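Local coordinates for uncharacterized sugar kinase PH1459 (Pyrococcus horikoshii, PDB 3EWM), which probably phosphorylates a sugar such as fructose at the expense of ATP, as a carbohydrate kinase of the pfkB family, at residues K207-G220 and L223-Y235. Sequence-based numbering, arbitrary orientation.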
loop_
_atom_site.group_PDB
_atom_site.type_symbol
_atom_site.label_atom_id
_atom_site.label_comp_id
_atom_site.label_asym_id
_atom_site.label_seq_id
_atom_site.Cartn_x
_atom_site.Cartn_y
_atom_site.Cartn_z
ATOM N N LYS A 207 -12.879 -27.705 13.868
ATOM C CA LYS A 207 -12.378 -28.464 14.983
ATOM C C LYS A 207 -10.949 -28.808 14.642
ATOM O O LYS A 207 -10.674 -29.261 13.518
ATOM C CB LYS A 207 -13.205 -29.758 15.113
ATOM C CG LYS A 207 -12.743 -30.748 16.174
ATOM C CD LYS A 207 -13.715 -31.944 16.296
ATOM C CE LYS A 207 -13.571 -32.631 17.662
ATOM N NZ LYS A 207 -13.743 -31.679 18.821
ATOM N N GLY A 208 -10.038 -28.566 15.583
ATOM C CA GLY A 208 -8.683 -29.114 15.471
ATOM C C GLY A 208 -8.722 -30.576 15.889
ATOM O O GLY A 208 -9.670 -30.997 16.541
ATOM N N SER A 209 -7.706 -31.354 15.520
ATOM C CA SER A 209 -7.677 -32.770 15.895
ATOM C C SER A 209 -7.394 -32.943 17.399
ATOM O O SER A 209 -7.876 -33.888 18.046
ATOM C CB SER A 209 -6.648 -33.514 15.037
ATOM O OG SER A 209 -5.349 -33.074 15.346
HETATM N N MSE A 210 -6.642 -31.999 17.956
HETATM C CA MSE A 210 -6.231 -32.056 19.345
HETATM C C MSE A 210 -7.004 -31.068 20.215
HETATM O O MSE A 210 -7.325 -31.367 21.371
HETATM C CB MSE A 210 -4.736 -31.779 19.440
HETATM C CG MSE A 210 -4.275 -31.119 20.727
HETATM SE SE MSE A 210 -2.340 -30.843 20.839
HETATM C CE MSE A 210 -1.785 -32.705 21.076
ATOM N N LEU A 211 -7.280 -29.885 19.666
ATOM C CA LEU A 211 -7.875 -28.805 20.449
ATOM C C LEU A 211 -8.507 -27.732 19.587
ATOM O O LEU A 211 -7.969 -27.326 18.556
ATOM C CB LEU A 211 -6.818 -28.164 21.360
ATOM C CG LEU A 211 -7.281 -26.993 22.223
ATOM C CD1 LEU A 211 -8.082 -27.524 23.396
ATOM C CD2 LEU A 211 -6.103 -26.159 22.693
ATOM N N THR A 212 -9.657 -27.253 20.028
ATOM C CA THR A 212 -10.315 -26.163 19.341
ATOM C C THR A 212 -10.537 -25.047 20.343
ATOM O O THR A 212 -11.029 -25.290 21.449
ATOM C CB THR A 212 -11.663 -26.622 18.755
ATOM O OG1 THR A 212 -11.448 -27.805 17.987
ATOM C CG2 THR A 212 -12.249 -25.563 17.867
ATOM N N ALA A 213 -10.165 -23.832 19.951
ATOM C CA ALA A 213 -10.406 -22.659 20.765
ATOM C C ALA A 213 -11.408 -21.824 20.015
ATOM O O ALA A 213 -11.145 -21.392 18.891
ATOM C CB ALA A 213 -9.122 -21.883 21.006
ATOM N N ILE A 214 -12.582 -21.640 20.614
ATOM C CA ILE A 214 -13.610 -20.839 19.983
ATOM C C ILE A 214 -13.711 -19.548 20.763
ATOM O O ILE A 214 -14.024 -19.563 21.953
ATOM C CB ILE A 214 -15.006 -21.554 19.913
ATOM C CG1 ILE A 214 -14.949 -22.849 19.083
ATOM C CG2 ILE A 214 -16.057 -20.623 19.317
ATOM C CD1 ILE A 214 -14.272 -22.736 17.714
ATOM N N THR A 215 -13.441 -18.438 20.086
ATOM C CA THR A 215 -13.513 -17.135 20.714
ATOM C C THR A 215 -14.949 -16.596 20.682
ATOM O O THR A 215 -15.688 -16.759 19.701
ATOM C CB THR A 215 -12.519 -16.142 20.071
ATOM O OG1 THR A 215 -12.815 -15.996 18.673
ATOM C CG2 THR A 215 -11.070 -16.649 20.234
ATOM N N LEU A 216 -15.341 -15.964 21.780
ATOM C CA LEU A 216 -16.679 -15.393 21.868
ATOM C C LEU A 216 -16.597 -13.869 22.046
ATOM O O LEU A 216 -17.459 -13.250 22.666
ATOM C CB LEU A 216 -17.488 -16.112 22.967
ATOM C CG LEU A 216 -17.348 -17.649 23.083
ATOM C CD1 LEU A 216 -17.871 -18.187 24.411
ATOM C CD2 LEU A 216 -17.981 -18.437 21.911
ATOM N N GLY A 217 -15.555 -13.276 21.463
ATOM C CA GLY A 217 -15.305 -11.838 21.537
ATOM C C GLY A 217 -14.924 -11.380 22.940
ATOM O O GLY A 217 -14.087 -12.006 23.595
ATOM N N PRO A 218 -15.538 -10.270 23.405
ATOM C CA PRO A 218 -15.400 -9.788 24.791
ATOM C C PRO A 218 -15.901 -10.763 25.860
ATOM O O PRO A 218 -15.413 -10.715 26.989
ATOM C CB PRO A 218 -16.245 -8.502 24.805
ATOM C CG PRO A 218 -16.270 -8.060 23.353
ATOM C CD PRO A 218 -16.367 -9.355 22.593
ATOM N N LYS A 219 -16.852 -11.632 25.517
ATOM C CA LYS A 219 -17.448 -12.574 26.480
ATOM C C LYS A 219 -16.463 -13.639 26.977
ATOM O O LYS A 219 -16.639 -14.218 28.050
ATOM C CB LYS A 219 -18.664 -13.266 25.873
ATOM C CG LYS A 219 -19.774 -12.315 25.450
ATOM C CD LYS A 219 -21.054 -13.076 25.145
ATOM C CE LYS A 219 -22.060 -12.200 24.393
ATOM N NZ LYS A 219 -21.884 -12.254 22.912
ATOM N N GLY A 220 -15.422 -13.886 26.196
ATOM C CA GLY A 220 -14.420 -14.862 26.572
ATOM C C GLY A 220 -14.263 -15.879 25.472
ATOM O O GLY A 220 -14.356 -15.541 24.300
ATOM N N LEU A 223 -12.770 -23.793 25.140
ATOM C CA LEU A 223 -11.787 -24.759 24.681
ATOM C C LEU A 223 -12.456 -26.099 24.563
ATOM O O LEU A 223 -13.083 -26.566 25.507
ATOM C CB LEU A 223 -10.602 -24.854 25.633
ATOM C CG LEU A 223 -9.768 -23.585 25.794
ATOM C CD1 LEU A 223 -8.644 -23.861 26.763
ATOM C CD2 LEU A 223 -9.238 -23.100 24.455
ATOM N N ILE A 224 -12.332 -26.701 23.392
ATOM C CA ILE A 224 -12.965 -27.981 23.113
ATOM C C ILE A 224 -11.907 -29.033 22.819
ATOM O O ILE A 224 -11.042 -28.851 21.952
ATOM C CB ILE A 224 -13.942 -27.873 21.935
ATOM C CG1 ILE A 224 -14.951 -26.762 22.198
ATOM C CG2 ILE A 224 -14.654 -29.217 21.695
ATOM C CD1 ILE A 224 -14.961 -25.724 21.134
ATOM N N LYS A 225 -11.972 -30.127 23.563
ATOM C CA LYS A 225 -11.201 -31.316 23.235
ATOM C C LYS A 225 -12.148 -32.499 23.221
ATOM O O LYS A 225 -12.798 -32.806 24.234
ATOM C CB LYS A 225 -10.042 -31.536 24.202
ATOM C CG LYS A 225 -9.196 -32.734 23.811
ATOM C CD LYS A 225 -7.790 -32.643 24.344
ATOM C CE LYS A 225 -6.934 -33.801 23.807
ATOM N NZ LYS A 225 -6.911 -33.880 22.306
ATOM N N ASN A 226 -12.234 -33.139 22.054
ATOM C CA ASN A 226 -13.221 -34.190 21.794
ATOM C C ASN A 226 -14.623 -33.698 22.122
ATOM O O ASN A 226 -15.146 -32.826 21.426
ATOM C CB ASN A 226 -12.858 -35.473 22.546
ATOM C CG ASN A 226 -11.447 -35.928 22.253
ATOM O OD1 ASN A 226 -10.675 -36.225 23.164
ATOM N ND2 ASN A 226 -11.091 -35.959 20.973
ATOM N N GLU A 227 -15.210 -34.230 23.196
ATOM C CA GLU A 227 -16.551 -33.840 23.625
ATOM C C GLU A 227 -16.485 -32.821 24.760
ATOM O O GLU A 227 -17.488 -32.172 25.068
ATOM C CB GLU A 227 -17.358 -35.063 24.091
ATOM C CG GLU A 227 -16.719 -36.423 23.778
ATOM C CD GLU A 227 -15.750 -36.887 24.861
ATOM O OE1 GLU A 227 -16.083 -37.861 25.575
ATOM O OE2 GLU A 227 -14.666 -36.277 25.012
ATOM N N THR A 228 -15.309 -32.695 25.377
ATOM C CA THR A 228 -15.105 -31.796 26.507
ATOM C C THR A 228 -15.110 -30.342 26.050
ATOM O O THR A 228 -14.355 -29.963 25.153
ATOM C CB THR A 228 -13.773 -32.072 27.243
ATOM O OG1 THR A 228 -13.636 -33.477 27.492
ATOM C CG2 THR A 228 -13.712 -31.298 28.568
ATOM N N VAL A 229 -15.988 -29.552 26.662
ATOM C CA VAL A 229 -16.042 -28.111 26.448
ATOM C C VAL A 229 -15.699 -27.412 27.765
ATOM O O VAL A 229 -16.351 -27.656 28.784
ATOM C CB VAL A 229 -17.436 -27.676 25.945
ATOM C CG1 VAL A 229 -17.514 -26.177 25.760
ATOM C CG2 VAL A 229 -17.772 -28.379 24.649
ATOM N N VAL A 230 -14.650 -26.590 27.752
ATOM C CA VAL A 230 -14.313 -25.725 28.888
ATOM C C VAL A 230 -14.619 -24.282 28.510
ATOM O O VAL A 230 -13.964 -23.698 27.630
ATOM C CB VAL A 230 -12.834 -25.871 29.325
ATOM C CG1 VAL A 230 -12.448 -24.786 30.358
ATOM C CG2 VAL A 230 -12.573 -27.275 29.876
ATOM N N ASP A 231 -15.635 -23.707 29.146
ATOM C CA ASP A 231 -15.931 -22.313 28.902
ATOM C C ASP A 231 -15.124 -21.420 29.820
ATOM O O ASP A 231 -15.043 -21.661 31.025
ATOM C CB ASP A 231 -17.439 -22.019 28.944
ATOM C CG ASP A 231 -18.085 -22.142 27.562
ATOM O OD1 ASP A 231 -18.494 -21.115 26.978
ATOM O OD2 ASP A 231 -18.143 -23.262 27.030
ATOM N N VAL A 232 -14.496 -20.406 29.229
ATOM C CA VAL A 232 -13.680 -19.459 29.974
ATOM C C VAL A 232 -14.257 -18.056 29.789
ATOM O O VAL A 232 -13.951 -17.387 28.794
ATOM C CB VAL A 232 -12.186 -19.500 29.532
ATOM C CG1 VAL A 232 -11.328 -18.663 30.478
ATOM C CG2 VAL A 232 -11.649 -20.949 29.484
ATOM N N PRO A 233 -15.114 -17.603 30.734
ATOM C CA PRO A 233 -15.617 -16.244 30.601
ATOM C C PRO A 233 -14.494 -15.255 30.810
ATOM O O PRO A 233 -13.532 -15.537 31.528
ATOM C CB PRO A 233 -16.664 -16.118 31.724
ATOM C CG PRO A 233 -16.379 -17.205 32.670
ATOM C CD PRO A 233 -15.665 -18.295 31.917
ATOM N N SER A 234 -14.603 -14.110 30.159
ATOM C CA SER A 234 -13.569 -13.100 30.256
ATOM C C SER A 234 -13.548 -12.477 31.643
ATOM O O SER A 234 -14.557 -12.452 32.359
ATOM C CB SER A 234 -13.767 -12.028 29.201
ATOM O OG SER A 234 -15.087 -11.529 29.292
ATOM N N TYR A 235 -12.371 -12.005 32.020
ATOM C CA TYR A 235 -12.241 -11.159 33.183
ATOM C C TYR A 235 -12.879 -9.810 32.883
ATOM O O TYR A 235 -12.869 -9.344 31.732
ATOM C CB TYR A 235 -10.771 -11.037 33.584
ATOM C CG TYR A 235 -10.371 -12.081 34.611
ATOM C CD1 TYR A 235 -9.276 -11.875 35.453
ATOM C CD2 TYR A 235 -11.123 -13.257 34.774
ATOM C CE1 TYR A 235 -8.920 -12.825 36.408
ATOM C CE2 TYR A 235 -10.783 -14.210 35.723
ATOM C CZ TYR A 235 -9.681 -13.986 36.541
ATOM O OH TYR A 235 -9.334 -14.927 37.485
HETATM O O HOH W 1 -11.498 -29.975 19.638
HETATM O O HOH W 2 -10.290 -32.163 19.487
HETATM O O HOH W 3 -8.728 -34.831 20.413
#
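Ile224 O takes two hydrogen bonds, one from Thr212 N (2.9 Å) and one from a water that also bonds Lys207 NZ and Thr212 OG1. Ile224 N returns a nearly straight bond to Thr212 O (2.7 Å), making this a hydrogen-bonded antiparallel pair in the hairpin of strands 211-215 and 220-225, near one edge of the ribokinase-like central sheet. Ala213 and Leu223 form the adjacent non-hydrogen-bonded pair, with Leu223 CD2 against Ala213 CB. On the face bearing Thr212, Ile224 CD1 reaches diagonally across to Ile214 CG1 (3.5 Å) on the neighbouring strand. Lys225, with CG anti to the backbone N (chi1 -177°), runs alongside the Met210 carbonyl and bends at the end to put NZ on an in-plane lone pair of Met210 O (2.7 Å); a second water joins NZ to Ser209 O. Replaced by an alanine, Lys225 would lose its amine, which would probably leave Met210 O without this donor and loop 207-210 less firmly tied. Lys207 NZ likewise meets a lone pair of Asn226 O (3.2 Å). At the far end, Ser234 N bonds Lys219 O (2.9 Å) in the hairpin turn, beside Gly220 of the ATP site. Lysines and water thus satisfy carbonyls at one end, while apolar side chains pack beneath helix 245-259.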